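PDB 3I6I: putative leucoanthocyanidin reductase 1 from Vitis vinifera, which uses NADPH to reduce leucoanthocyanidins to flavan-3-ols such as catechin in plant flavonoid biosynthesis. Local coordinates for residues A[98-103]-A[144-149]; A[206-209]-A[213-216]; A[127-130]-A[136-139]; A[36-41]-A[80-85]. All coordinates share one frame; numbering follows the deposited sequence.

Interaction 1: residues A[98-103]-A[144-149]; sequences DQIALV and RQLVEE. With NDP (NADPH dihydro-nicotinamide-adenine-dinucleotide phosphate), chain B.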
loop_
_atom_site.group_PDB
_atom_site.type_symbol
_atom_site.label_atom_id
_atom_site.label_comp_id
_atom_site.label_asym_id
_atom_site.label_seq_id
_atom_site.Cartn_x
_atom_site.Cartn_y
_atom_site.Cartn_z
ATOM N N ASP A 98 8.523 -5.387 -13.012
ATOM C CA ASP A 98 8.970 -6.757 -12.702
ATOM C C ASP A 98 7.761 -7.681 -12.569
ATOM O O ASP A 98 7.873 -8.912 -12.635
ATOM C CB ASP A 98 9.772 -6.820 -11.385
ATOM C CG ASP A 98 11.170 -6.172 -11.472
ATOM O OD1 ASP A 98 11.660 -5.889 -12.585
ATOM O OD2 ASP A 98 11.783 -5.982 -10.386
ATOM N N GLN A 99 6.584 -7.092 -12.359
ATOM C CA GLN A 99 5.369 -7.870 -12.245
ATOM C C GLN A 99 4.890 -8.453 -13.588
ATOM O O GLN A 99 4.054 -9.358 -13.594
ATOM C CB GLN A 99 4.261 -7.022 -11.629
ATOM C CG GLN A 99 4.511 -6.701 -10.177
ATOM C CD GLN A 99 3.478 -5.780 -9.602
ATOM O OE1 GLN A 99 2.700 -6.163 -8.701
ATOM N NE2 GLN A 99 3.420 -4.571 -10.144
ATOM N N ILE A 100 5.404 -7.946 -14.706
ATOM C CA ILE A 100 4.958 -8.388 -16.024
ATOM C C ILE A 100 5.218 -9.874 -16.193
ATOM O O ILE A 100 4.302 -10.636 -16.580
ATOM C CB ILE A 100 5.592 -7.583 -17.152
ATOM C CG1 ILE A 100 5.068 -6.138 -17.148
ATOM C CG2 ILE A 100 5.309 -8.226 -18.527
ATOM C CD1 ILE A 100 5.645 -5.304 -18.229
ATOM N N ALA A 101 6.440 -10.310 -15.889
ATOM C CA ALA A 101 6.754 -11.763 -15.975
ATOM C C ALA A 101 5.899 -12.593 -15.017
ATOM O O ALA A 101 5.471 -13.695 -15.352
ATOM C CB ALA A 101 8.242 -12.030 -15.718
ATOM N N LEU A 102 5.639 -12.072 -13.821
ATOM C CA LEU A 102 4.763 -12.758 -12.879
ATOM C C LEU A 102 3.349 -12.953 -13.414
ATOM O O LEU A 102 2.765 -14.034 -13.233
ATOM C CB LEU A 102 4.686 -12.012 -11.534
ATOM C CG LEU A 102 3.850 -12.610 -10.416
ATOM C CD1 LEU A 102 4.239 -14.033 -10.047
ATOM C CD2 LEU A 102 3.870 -11.655 -9.159
ATOM N N VAL A 103 2.795 -11.915 -14.040
ATOM C CA VAL A 103 1.469 -11.994 -14.675
ATOM C C VAL A 103 1.496 -13.037 -15.798
ATOM O O VAL A 103 0.628 -13.897 -15.862
ATOM C CB VAL A 103 0.972 -10.607 -15.171
ATOM C CG1 VAL A 103 -0.349 -10.731 -15.983
ATOM C CG2 VAL A 103 0.802 -9.623 -13.992
ATOM N N ARG A 144 -2.214 -3.382 -14.574
ATOM C CA ARG A 144 -3.663 -3.695 -14.449
ATOM C C ARG A 144 -4.222 -4.133 -15.811
ATOM O O ARG A 144 -5.011 -5.097 -15.880
ATOM C CB ARG A 144 -4.460 -2.475 -14.012
ATOM C CG ARG A 144 -4.344 -2.024 -12.582
ATOM C CD ARG A 144 -5.334 -0.922 -12.305
ATOM N NE ARG A 144 -5.288 -0.485 -10.915
ATOM C CZ ARG A 144 -6.256 0.235 -10.319
ATOM N NH1 ARG A 144 -7.341 0.636 -10.973
ATOM N NH2 ARG A 144 -6.125 0.590 -9.063
ATOM N N GLN A 145 -3.805 -3.428 -16.875
ATOM C CA GLN A 145 -4.239 -3.747 -18.267
ATOM C C GLN A 145 -3.827 -5.186 -18.577
ATOM O O GLN A 145 -4.648 -5.986 -19.055
ATOM C CB GLN A 145 -3.675 -2.746 -19.307
ATOM C CG GLN A 145 -3.621 -3.231 -20.782
ATOM C CD GLN A 145 -2.237 -3.846 -21.174
ATOM O OE1 GLN A 145 -1.189 -3.250 -20.857
ATOM N NE2 GLN A 145 -2.236 -5.065 -21.797
ATOM N N LEU A 146 -2.561 -5.511 -18.328
ATOM C CA LEU A 146 -2.080 -6.893 -18.531
ATOM C C LEU A 146 -2.839 -7.948 -17.711
ATOM O O LEU A 146 -3.242 -9.009 -18.245
ATOM C CB LEU A 146 -0.569 -7.002 -18.290
ATOM C CG LEU A 146 0.060 -8.319 -18.724
ATOM C CD1 LEU A 146 -0.131 -8.550 -20.215
ATOM C CD2 LEU A 146 1.541 -8.334 -18.343
ATOM N N VAL A 147 -3.063 -7.677 -16.442
ATOM C CA VAL A 147 -3.821 -8.596 -15.581
ATOM C C VAL A 147 -5.206 -8.860 -16.156
ATOM O O VAL A 147 -5.665 -10.013 -16.273
ATOM C CB VAL A 147 -3.920 -8.031 -14.183
ATOM C CG1 VAL A 147 -4.982 -8.790 -13.323
ATOM C CG2 VAL A 147 -2.523 -8.027 -13.488
ATOM N N GLU A 148 -5.894 -7.785 -16.514
ATOM C CA GLU A 148 -7.300 -7.934 -16.987
ATOM C C GLU A 148 -7.366 -8.638 -18.341
ATOM O O GLU A 148 -8.232 -9.510 -18.587
ATOM C CB GLU A 148 -7.998 -6.587 -17.005
ATOM C CG GLU A 148 -8.072 -6.031 -15.570
ATOM C CD GLU A 148 -8.791 -4.696 -15.407
ATOM O OE1 GLU A 148 -9.818 -4.522 -16.068
ATOM O OE2 GLU A 148 -8.335 -3.824 -14.593
ATOM N N GLU A 149 -6.464 -8.297 -19.246
ATOM C CA GLU A 149 -6.474 -8.927 -20.532
ATOM C C GLU A 149 -6.005 -10.367 -20.454
ATOM O O GLU A 149 -6.360 -11.165 -21.305
ATOM C CB GLU A 149 -5.660 -8.127 -21.556
ATOM C CG GLU A 149 -6.294 -6.750 -21.841
ATOM C CD GLU A 149 -5.575 -5.921 -22.946
ATOM O OE1 GLU A 149 -4.445 -6.269 -23.379
ATOM O OE2 GLU A 149 -6.175 -4.916 -23.382
HETATM P PA NDP B . 9.672 -1.934 -0.367
HETATM O O1A NDP B . 10.803 -1.383 -1.201
HETATM O O2A NDP B . 9.653 -1.572 1.234
HETATM O O5B NDP B . 9.514 -3.534 -0.422
HETATM C C5B NDP B . 9.556 -4.194 -1.648
HETATM C C4B NDP B . 9.620 -5.662 -1.470
HETATM O O4B NDP B . 9.603 -6.149 -2.868
HETATM C C3B NDP B . 10.964 -6.129 -0.855
HETATM O O3B NDP B . 10.792 -7.312 -0.029
HETATM C C2B NDP B . 11.805 -6.471 -2.083
HETATM O O2B NDP B . 12.773 -7.466 -1.748
HETATM C C1B NDP B . 10.731 -7.099 -2.967
HETATM N N9A NDP B . 11.055 -7.220 -4.388
HETATM C C8A NDP B . 11.338 -6.207 -5.207
HETATM N N7A NDP B . 11.547 -6.688 -6.435
HETATM C C5A NDP B . 11.377 -8.013 -6.401
HETATM C C6A NDP B . 11.467 -9.022 -7.362
HETATM N N6A NDP B . 11.762 -8.728 -8.630
HETATM N N1A NDP B . 11.242 -10.298 -6.990
HETATM C C2A NDP B . 10.922 -10.587 -5.730
HETATM N N3A NDP B . 10.811 -9.648 -4.782
HETATM C C4A NDP B . 11.050 -8.356 -5.101
HETATM O O3 NDP B . 8.304 -1.380 -0.986
HETATM P PN NDP B . 7.069 -0.582 -0.269
HETATM O O1N NDP B . 6.408 -1.220 0.893
HETATM O O2N NDP B . 7.626 0.881 -0.106
HETATM O O5D NDP B . 6.086 -0.471 -1.583
HETATM C C5D NDP B . 5.159 -1.526 -1.876
HETATM C C4D NDP B . 3.977 -0.949 -2.603
HETATM O O4D NDP B . 3.303 -0.153 -1.590
HETATM C C3D NDP B . 4.305 -0.025 -3.749
HETATM O O3D NDP B . 3.297 -0.166 -4.745
HETATM C C2D NDP B . 4.170 1.347 -3.114
HETATM O O2D NDP B . 3.725 2.242 -4.113
HETATM C C1D NDP B . 3.045 1.148 -2.101
HETATM N N1N NDP B . 3.146 1.967 -0.840
HETATM C C2N NDP B . 2.014 2.608 -0.281
HETATM C C3N NDP B . 2.171 3.600 0.594
HETATM C C7N NDP B . 0.931 4.268 1.219
HETATM O O7N NDP B . -0.207 3.867 0.952
HETATM N N7N NDP B . 1.163 5.223 2.104
HETATM C C4N NDP B . 3.588 4.054 0.978
HETATM C C5N NDP B . 4.601 2.935 0.760
HETATM C C6N NDP B . 4.332 1.928 -0.060
HETATM P P2B NDP B . 14.396 -7.038 -1.774
HETATM O O1X NDP B . 14.674 -6.080 -0.672
HETATM O O2X NDP B . 15.140 -8.441 -1.707
HETATM O O3X NDP B . 14.660 -6.404 -3.201
#

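Interaction 2: residues A[206-209]-A[213-216]; sequences MKTV and RTLN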
loop_
_atom_site.group_PDB
_atom_site.type_symbol
_atom_site.label_atom_id
_atom_site.label_comp_id
_atom_site.label_asym_id
_atom_site.label_seq_id
_atom_site.Cartn_x
_atom_site.Cartn_y
_atom_site.Cartn_z
ATOM N N MET A 206 -5.856 -8.954 3.753
ATOM C CA MET A 206 -5.909 -10.387 3.721
ATOM C C MET A 206 -7.357 -10.877 3.741
ATOM O O MET A 206 -7.626 -11.947 3.212
ATOM C CB MET A 206 -5.009 -11.016 4.800
ATOM C CG MET A 206 -3.506 -10.833 4.455
ATOM S SD MET A 206 -3.058 -11.230 2.702
ATOM C CE MET A 206 -3.625 -12.897 2.623
ATOM N N LYS A 207 -8.301 -10.123 4.320
ATOM C CA LYS A 207 -9.726 -10.525 4.303
ATOM C C LYS A 207 -10.281 -10.532 2.890
ATOM O O LYS A 207 -11.175 -11.322 2.560
ATOM C CB LYS A 207 -10.608 -9.546 5.113
ATOM C CG LYS A 207 -10.250 -9.411 6.575
ATOM C CD LYS A 207 -11.314 -8.599 7.330
ATOM C CE LYS A 207 -11.031 -8.534 8.828
ATOM N NZ LYS A 207 -11.288 -9.808 9.571
ATOM N N THR A 208 -9.764 -9.639 2.050
ATOM C CA THR A 208 -10.284 -9.468 0.690
ATOM C C THR A 208 -9.958 -10.608 -0.271
ATOM O O THR A 208 -10.659 -10.750 -1.289
ATOM C CB THR A 208 -9.804 -8.141 0.022
ATOM O OG1 THR A 208 -8.426 -8.251 -0.416
ATOM C CG2 THR A 208 -10.076 -6.902 0.927
ATOM N N VAL A 209 -8.945 -11.429 0.035
ATOM C CA VAL A 209 -8.319 -12.258 -1.034
ATOM C C VAL A 209 -9.247 -13.343 -1.554
ATOM O O VAL A 209 -9.087 -13.831 -2.696
ATOM C CB VAL A 209 -6.947 -12.876 -0.644
ATOM C CG1 VAL A 209 -5.891 -11.728 -0.379
ATOM C CG2 VAL A 209 -7.076 -13.824 0.599
ATOM N N ARG A 213 -17.122 -10.599 -2.760
ATOM C CA ARG A 213 -17.513 -9.258 -3.018
ATOM C C ARG A 213 -16.362 -8.367 -3.515
ATOM O O ARG A 213 -16.599 -7.235 -3.931
ATOM C CB ARG A 213 -18.064 -8.612 -1.729
ATOM C CG ARG A 213 -19.289 -9.371 -1.178
ATOM C CD ARG A 213 -19.704 -8.799 0.179
ATOM N NE ARG A 213 -18.674 -9.127 1.162
ATOM C CZ ARG A 213 -18.525 -8.535 2.340
ATOM N NH1 ARG A 213 -19.395 -7.607 2.753
ATOM N NH2 ARG A 213 -17.518 -8.908 3.108
ATOM N N THR A 214 -15.149 -8.883 -3.441
ATOM C CA THR A 214 -13.961 -8.115 -3.892
ATOM C C THR A 214 -13.366 -8.649 -5.190
ATOM O O THR A 214 -12.358 -8.154 -5.696
ATOM C CB THR A 214 -12.906 -8.146 -2.837
ATOM O OG1 THR A 214 -12.492 -9.497 -2.592
ATOM C CG2 THR A 214 -13.440 -7.440 -1.576
ATOM N N LEU A 215 -14.027 -9.639 -5.761
ATOM C CA LEU A 215 -13.558 -10.220 -7.008
ATOM C C LEU A 215 -13.641 -9.253 -8.178
ATOM O O LEU A 215 -14.713 -8.758 -8.539
ATOM C CB LEU A 215 -14.374 -11.473 -7.305
ATOM C CG LEU A 215 -14.132 -12.153 -8.639
ATOM C CD1 LEU A 215 -12.675 -12.632 -8.733
ATOM C CD2 LEU A 215 -15.154 -13.321 -8.798
ATOM N N ASN A 216 -12.498 -9.015 -8.833
ATOM C CA ASN A 216 -12.430 -8.107 -9.947
ATOM C C ASN A 216 -12.895 -6.676 -9.593
ATOM O O ASN A 216 -13.454 -5.938 -10.427
ATOM C CB ASN A 216 -13.162 -8.697 -11.141
ATOM C CG ASN A 216 -12.615 -10.040 -11.549
ATOM O OD1 ASN A 216 -11.454 -10.361 -11.306
ATOM N ND2 ASN A 216 -13.439 -10.831 -12.210
#

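Interaction 3: residues A[127-130]-A[136-139]; sequences ADPV and MYRE. With ACY (acetic acid), chain C.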
loop_
_atom_site.group_PDB
_atom_site.type_symbol
_atom_site.label_atom_id
_atom_site.label_comp_id
_atom_site.label_asym_id
_atom_site.label_seq_id
_atom_site.Cartn_x
_atom_site.Cartn_y
_atom_site.Cartn_z
ATOM N N ALA A 127 -6.725 8.832 -10.384
ATOM C CA ALA A 127 -5.796 9.916 -9.928
ATOM C C ALA A 127 -4.877 10.323 -11.074
ATOM O O ALA A 127 -4.439 9.470 -11.848
ATOM C CB ALA A 127 -4.969 9.427 -8.759
ATOM N N ASP A 128 -4.502 11.600 -11.096
ATOM C CA ASP A 128 -3.705 12.171 -12.168
ATOM C C ASP A 128 -2.561 13.028 -11.556
ATOM O O ASP A 128 -2.533 14.261 -11.740
ATOM C CB ASP A 128 -4.654 12.995 -13.046
ATOM C CG ASP A 128 -3.986 13.653 -14.219
ATOM O OD1 ASP A 128 -3.017 13.083 -14.764
ATOM O OD2 ASP A 128 -4.431 14.777 -14.585
ATOM N N PRO A 129 -1.600 12.372 -10.884
ATOM C CA PRO A 129 -0.515 13.146 -10.301
ATOM C C PRO A 129 0.388 13.733 -11.313
ATOM O O PRO A 129 0.458 13.259 -12.443
ATOM C CB PRO A 129 0.254 12.124 -9.474
ATOM C CG PRO A 129 -0.040 10.814 -10.182
ATOM C CD PRO A 129 -1.437 10.932 -10.610
ATOM N N VAL A 130 1.108 14.771 -10.939
ATOM C CA VAL A 130 2.161 15.236 -11.820
ATOM C C VAL A 130 3.328 14.259 -11.935
ATOM O O VAL A 130 3.436 13.319 -11.165
ATOM C CB VAL A 130 2.702 16.652 -11.381
ATOM C CG1 VAL A 130 1.548 17.640 -11.365
ATOM C CG2 VAL A 130 3.449 16.582 -9.983
ATOM N N MET A 136 5.021 6.320 -12.359
ATOM C CA MET A 136 4.710 5.194 -11.540
ATOM C C MET A 136 3.283 4.695 -11.763
ATOM O O MET A 136 3.074 3.489 -11.866
ATOM C CB MET A 136 4.905 5.501 -10.048
ATOM C CG MET A 136 4.813 4.230 -9.220
ATOM S SD MET A 136 5.131 4.472 -7.470
ATOM C CE MET A 136 6.726 5.254 -7.482
ATOM N N TYR A 137 2.321 5.620 -11.863
ATOM C CA TYR A 137 0.949 5.249 -12.134
ATOM C C TYR A 137 0.779 4.680 -13.547
ATOM O O TYR A 137 0.013 3.707 -13.695
ATOM C CB TYR A 137 -0.000 6.411 -11.891
ATOM C CG TYR A 137 -0.309 6.629 -10.425
ATOM C CD1 TYR A 137 0.430 6.000 -9.417
ATOM C CD2 TYR A 137 -1.356 7.460 -10.056
ATOM C CE1 TYR A 137 0.157 6.221 -8.078
ATOM C CE2 TYR A 137 -1.634 7.686 -8.733
ATOM C CZ TYR A 137 -0.909 7.059 -7.746
ATOM O OH TYR A 137 -1.194 7.322 -6.416
ATOM N N ARG A 138 1.509 5.207 -14.538
ATOM C CA ARG A 138 1.572 4.568 -15.858
ATOM C C ARG A 138 1.982 3.113 -15.788
ATOM O O ARG A 138 1.370 2.282 -16.476
ATOM C CB ARG A 138 2.440 5.312 -16.855
ATOM C CG ARG A 138 1.856 6.574 -17.410
ATOM C CD ARG A 138 2.656 7.009 -18.673
ATOM N NE ARG A 138 3.962 7.470 -18.259
ATOM C CZ ARG A 138 4.270 8.708 -17.880
ATOM N NH1 ARG A 138 3.400 9.688 -17.933
ATOM N NH2 ARG A 138 5.505 8.967 -17.472
ATOM N N GLU A 139 3.003 2.795 -14.982
ATOM C CA GLU A 139 3.459 1.409 -14.817
ATOM C C GLU A 139 2.389 0.554 -14.114
ATOM O O GLU A 139 2.134 -0.577 -14.536
ATOM C CB GLU A 139 4.757 1.383 -14.053
ATOM C CG GLU A 139 5.893 2.012 -14.881
ATOM C CD GLU A 139 7.251 1.930 -14.232
ATOM O OE1 GLU A 139 7.369 1.465 -13.065
ATOM O OE2 GLU A 139 8.221 2.336 -14.907
HETATM C C ACY C . 0.430 5.749 -3.975
HETATM O O ACY C . 1.236 4.866 -3.597
HETATM O OXT ACY C . -0.500 5.550 -4.807
HETATM C CH3 ACY C . 0.603 7.112 -3.354
#

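Interaction 4: residues A[36-41]-A[80-85]; sequences PTYILA and KEHEID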
loop_
_atom_site.group_PDB
_atom_site.type_symbol
_atom_site.label_atom_id
_atom_site.label_comp_id
_atom_site.label_asym_id
_atom_site.label_seq_id
_atom_site.Cartn_x
_atom_site.Cartn_y
_atom_site.Cartn_z
ATOM N N PRO A 36 -2.271 -20.624 4.937
ATOM C CA PRO A 36 -0.953 -21.160 4.565
ATOM C C PRO A 36 -0.223 -20.127 3.722
ATOM O O PRO A 36 -0.762 -19.673 2.696
ATOM C CB PRO A 36 -1.279 -22.406 3.737
ATOM C CG PRO A 36 -2.742 -22.657 3.929
ATOM C CD PRO A 36 -3.381 -21.384 4.339
ATOM N N THR A 37 0.969 -19.733 4.164
ATOM C CA THR A 37 1.618 -18.564 3.627
ATOM C C THR A 37 3.039 -18.847 3.193
ATOM O O THR A 37 3.843 -19.319 3.985
ATOM C CB THR A 37 1.612 -17.395 4.643
ATOM O OG1 THR A 37 0.258 -17.089 4.996
ATOM C CG2 THR A 37 2.261 -16.138 4.044
ATOM N N TYR A 38 3.333 -18.543 1.931
ATOM C CA TYR A 38 4.637 -18.793 1.332
ATOM C C TYR A 38 5.233 -17.439 1.007
ATOM O O TYR A 38 4.541 -16.564 0.493
ATOM C CB TYR A 38 4.511 -19.599 0.028
ATOM C CG TYR A 38 4.037 -21.027 0.208
ATOM C CD1 TYR A 38 4.911 -22.104 0.057
ATOM C CD2 TYR A 38 2.724 -21.289 0.569
ATOM C CE1 TYR A 38 4.473 -23.396 0.234
ATOM C CE2 TYR A 38 2.278 -22.554 0.764
ATOM C CZ TYR A 38 3.145 -23.617 0.597
ATOM O OH TYR A 38 2.649 -24.879 0.789
ATOM N N ILE A 39 6.508 -17.262 1.309
ATOM C CA ILE A 39 7.166 -15.970 1.199
ATOM C C ILE A 39 8.305 -16.087 0.202
ATOM O O ILE A 39 9.215 -16.905 0.400
ATOM C CB ILE A 39 7.734 -15.558 2.581
ATOM C CG1 ILE A 39 6.575 -15.349 3.593
ATOM C CG2 ILE A 39 8.651 -14.342 2.486
ATOM C CD1 ILE A 39 5.554 -14.364 3.178
ATOM N N LEU A 40 8.264 -15.273 -0.853
ATOM C CA LEU A 40 9.301 -15.293 -1.869
ATOM C C LEU A 40 10.520 -14.541 -1.376
ATOM O O LEU A 40 10.387 -13.435 -0.892
ATOM C CB LEU A 40 8.782 -14.670 -3.173
ATOM C CG LEU A 40 9.569 -14.851 -4.480
ATOM C CD1 LEU A 40 9.755 -16.355 -4.807
ATOM C CD2 LEU A 40 8.789 -14.149 -5.596
ATOM N N ALA A 41 11.703 -15.168 -1.461
ATOM C CA ALA A 41 12.956 -14.582 -1.003
ATOM C C ALA A 41 13.969 -14.533 -2.148
ATOM O O ALA A 41 14.114 -15.502 -2.897
ATOM C CB ALA A 41 13.548 -15.430 0.149
ATOM N N LYS A 80 3.286 -23.770 -9.511
ATOM C CA LYS A 80 2.862 -25.137 -9.776
ATOM C C LYS A 80 3.263 -26.065 -8.650
ATOM O O LYS A 80 2.424 -26.807 -8.125
ATOM C CB LYS A 80 3.445 -25.669 -11.099
ATOM C CG LYS A 80 2.741 -25.188 -12.366
ATOM C CD LYS A 80 3.372 -25.818 -13.633
ATOM N N GLU A 81 4.541 -26.030 -8.289
ATOM C CA GLU A 81 5.083 -26.940 -7.271
ATOM C C GLU A 81 4.368 -26.767 -5.925
ATOM O O GLU A 81 4.045 -27.753 -5.266
ATOM C CB GLU A 81 6.605 -26.722 -7.110
ATOM C CG GLU A 81 7.286 -27.556 -6.013
ATOM N N HIS A 82 4.105 -25.520 -5.537
ATOM C CA HIS A 82 3.519 -25.224 -4.227
ATOM C C HIS A 82 1.995 -25.070 -4.248
ATOM O O HIS A 82 1.383 -24.808 -3.211
ATOM C CB HIS A 82 4.217 -24.009 -3.631
ATOM C CG HIS A 82 5.685 -24.229 -3.393
ATOM N ND1 HIS A 82 6.167 -25.114 -2.448
ATOM C CD2 HIS A 82 6.774 -23.719 -4.016
ATOM C CE1 HIS A 82 7.490 -25.118 -2.480
ATOM N NE2 HIS A 82 7.885 -24.275 -3.420
ATOM N N GLU A 83 1.389 -25.300 -5.415
ATOM C CA GLU A 83 -0.064 -25.278 -5.597
ATOM C C GLU A 83 -0.670 -23.971 -5.107
ATOM O O GLU A 83 -1.670 -23.948 -4.403
ATOM C CB GLU A 83 -0.718 -26.499 -4.952
ATOM C CG GLU A 83 -0.034 -27.764 -5.411
ATOM C CD GLU A 83 -0.692 -29.021 -4.908
ATOM O OE1 GLU A 83 -1.854 -29.279 -5.291
ATOM O OE2 GLU A 83 -0.032 -29.756 -4.149
ATOM N N ILE A 84 -0.061 -22.871 -5.519
ATOM C CA ILE A 84 -0.472 -21.566 -5.027
ATOM C C ILE A 84 -1.845 -21.158 -5.577
ATOM O O ILE A 84 -2.103 -21.292 -6.776
ATOM C CB ILE A 84 0.585 -20.496 -5.387
ATOM C CG1 ILE A 84 1.913 -20.811 -4.683
ATOM C CG2 ILE A 84 0.057 -19.070 -5.062
ATOM C CD1 ILE A 84 1.815 -21.129 -3.188
ATOM N N ASP A 85 -2.693 -20.628 -4.693
ATOM C CA ASP A 85 -4.042 -20.156 -5.053
ATOM C C ASP A 85 -4.178 -18.631 -5.169
ATOM O O ASP A 85 -4.917 -18.112 -6.030
ATOM C CB ASP A 85 -5.062 -20.687 -4.023
ATOM C CG ASP A 85 -5.107 -22.196 -3.994
ATOM O OD1 ASP A 85 -5.535 -22.771 -5.018
ATOM O OD2 ASP A 85 -4.655 -22.802 -2.980
HETATM O O HOH W 1 4.759 -26.581 -0.946
#

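Interaction 1: residues A[98-103]-A[144-149]
V103 and I100 meet L146 and V147 where two helices of the Rossmann fold, 99-109 and 133-149, run side by side. The short segments are practically parallel, at 3°, with axes 10.1 Å apart, and only apolar groups fill the seam. The CA-CB bond of V103 is directed at the other helix, and the side chain offers one methyl to each partner. CG1, anti to the backbone N (chi1 173°), lies 3.7 Å from L146 CG, the two side chains lying alongside and running opposite ways. CG2 instead meets V147 CG2 at 3.7 Å, and here the side chains are set roughly square to each other. L146 also spreads its CD2 branch over to I100, whose CG2 it touches at 3.8 Å, again nearly perpendicular. That single methyl therefore touches both I100 and V103. On the sheet side, F115 packs on V103 and V147, so the seam rests on strand 114-116 of the parallel sheet. The start of 98-103 reaches in another direction, to the cofactor: the adenine amino group, NDP N6A, donates to D98 OD2 at 3.3 Å with an N-H...O angle of 153°.

Interaction 2: residues A[206-209]-A[213-216]
The turn that carries the chain from helix 198-208 to strand 217-220, in this Rossmann-type reductase, is pinned by one hydrogen bond between the side chain of T214 and the backbone of T208. T214 OG1 donates to T208 O at 2.6 Å, a short bond. The hydroxyl lies in the carbonyl plane, on a lone pair, with a C=O...O angle of 139°. The T214 torsion explains the reach: chi1 of 61° sets OG1 between its own backbone N and carbonyl carbon, while the CA-CB bond heads for the helix. The methyl is swung beside the N, where CG2 comes to 4.0 Å from T208 CB, a looser apolar touch next to the polar one.

R114 NH1 donates to the same T214 oxygen, joining the turn to strand 114-116; D211 O is a second carbonyl in bonding range, which has to share the one hydroxyl proton with T208 O. A valine in place of T214 would keep similar bulk but is likely to leave T208 O without this hydroxyl and R114 NH1 without this acceptor, weakening the tie across the turn. T208 is buried against L116, T155 and I157, so its side chain faces strands 114-116 and 155-158. Farther on, N216 pairs with F154 through the backbone and also through its side chain, and T214 O is bonded to T155 OG1. The hydroxyl of T208 plays no part in the T214 bond: its OG1 is hydrogen-bonded one turn back, to T205 O.

Interaction 3: residues A[127-130]-A[136-139]
Apolar contact comes first: the ring of Y137, on helix 133-149, leans against A127 and P129 of the loop that precedes the helix. A127 brings its methyl to the ring edge, near the plane, with CB 3.8 Å from Y137 CE2. P129 comes in obliquely; its CD lies 3.5 Å from Y137 CD2, and its CG is 3.6 Å from the same carbon. The ring gets there because CG stands anti to the carbonyl carbon (chi1 -79°) on a CA-CB bond already aimed at the loop.

The polar contact is at the far end of the ring. Y137 OH donates to OXT of a bound acetate at 2.5 Å, so short that the exact length deserves caution, and the acetate is also hydrogen-bonded to H122 N. It probably comes from the crystallisation liquor. With the ring gone, as in an alanine at this position, A127 and P129 would probably lose the surface they pack on and the acetate its hydroxyl donor.

Y137 lies one helical turn before the NADPH-binding K140, and their side chains are about 5 Å apart. Around the site, F272 of helix 266-277 meets the Y137 ring, with D275 of that helix touching A127 and P129. V130 packs on A271 and, in helix 252-260, on L256 and A259, so the loop is held between helix 133-149 and these two helices.

Interaction 4: residues A[36-41]-A[80-85]
Y38 reaches from strand 37-41 to H82 and I84, just past the end of helix 72-81. Its CB leaves the strand toward that turn, and with CG anti to the carbonyl carbon (chi1 -68°) the ring reaches out alongside both partners, which come to it from the same side. CG and CD2 carry I84: the CD1 methyl lies over the ring face, displaced from the centre toward CD2, from which it is 3.9 Å. This is a CH-pi contact, 23° off the ring normal. On the other flank of the ring, CD1 and CE1 meet H82, with CE1 3.6 Å from H82 ND1. The two rings lie obliquely, centroids 5.2 Å apart and planes at 46°, so this is not a stack. At the tip, a water bridges Y38 OH, at 3.2 Å, and H82 ND1, in the plane of the imidazole; the second bond is doubtfully short. H82 O is in turn bonded to R12 NH1. The turn itself is a Schellman motif, with E83 at positive phi and two bonds back into the last helical turn. Thus the second strand of the classic Rossmann order 3-2-1-4-5 packs on the turn that delivers the chain from helix 72-81 to strand 86-89.

Overall arrangement
All four contacts lie in one Rossmann-type protein, but in different places and by different chemistry. Interactions 1 and 3 share helix 133-149: the former, partly buried, is a helix-helix seam made wholly of aliphatic groups, while the latter, about 17 Å away between centres and fully buried, sets a tyrosine against a loop near the nicotinamide end of NADPH. Interaction 4, buried on strand 37-41, far across the sheet from the strand 114-116 that underlies interaction 1, joins strand and turn through aromatic and CH-pi contact. Interaction 2, also buried, stands apart in relying on a hydrogen bond from a threonine hydroxyl to a backbone carbonyl. The most distant pair is 3 and 4, with centres about 31 Å apart; no two touch.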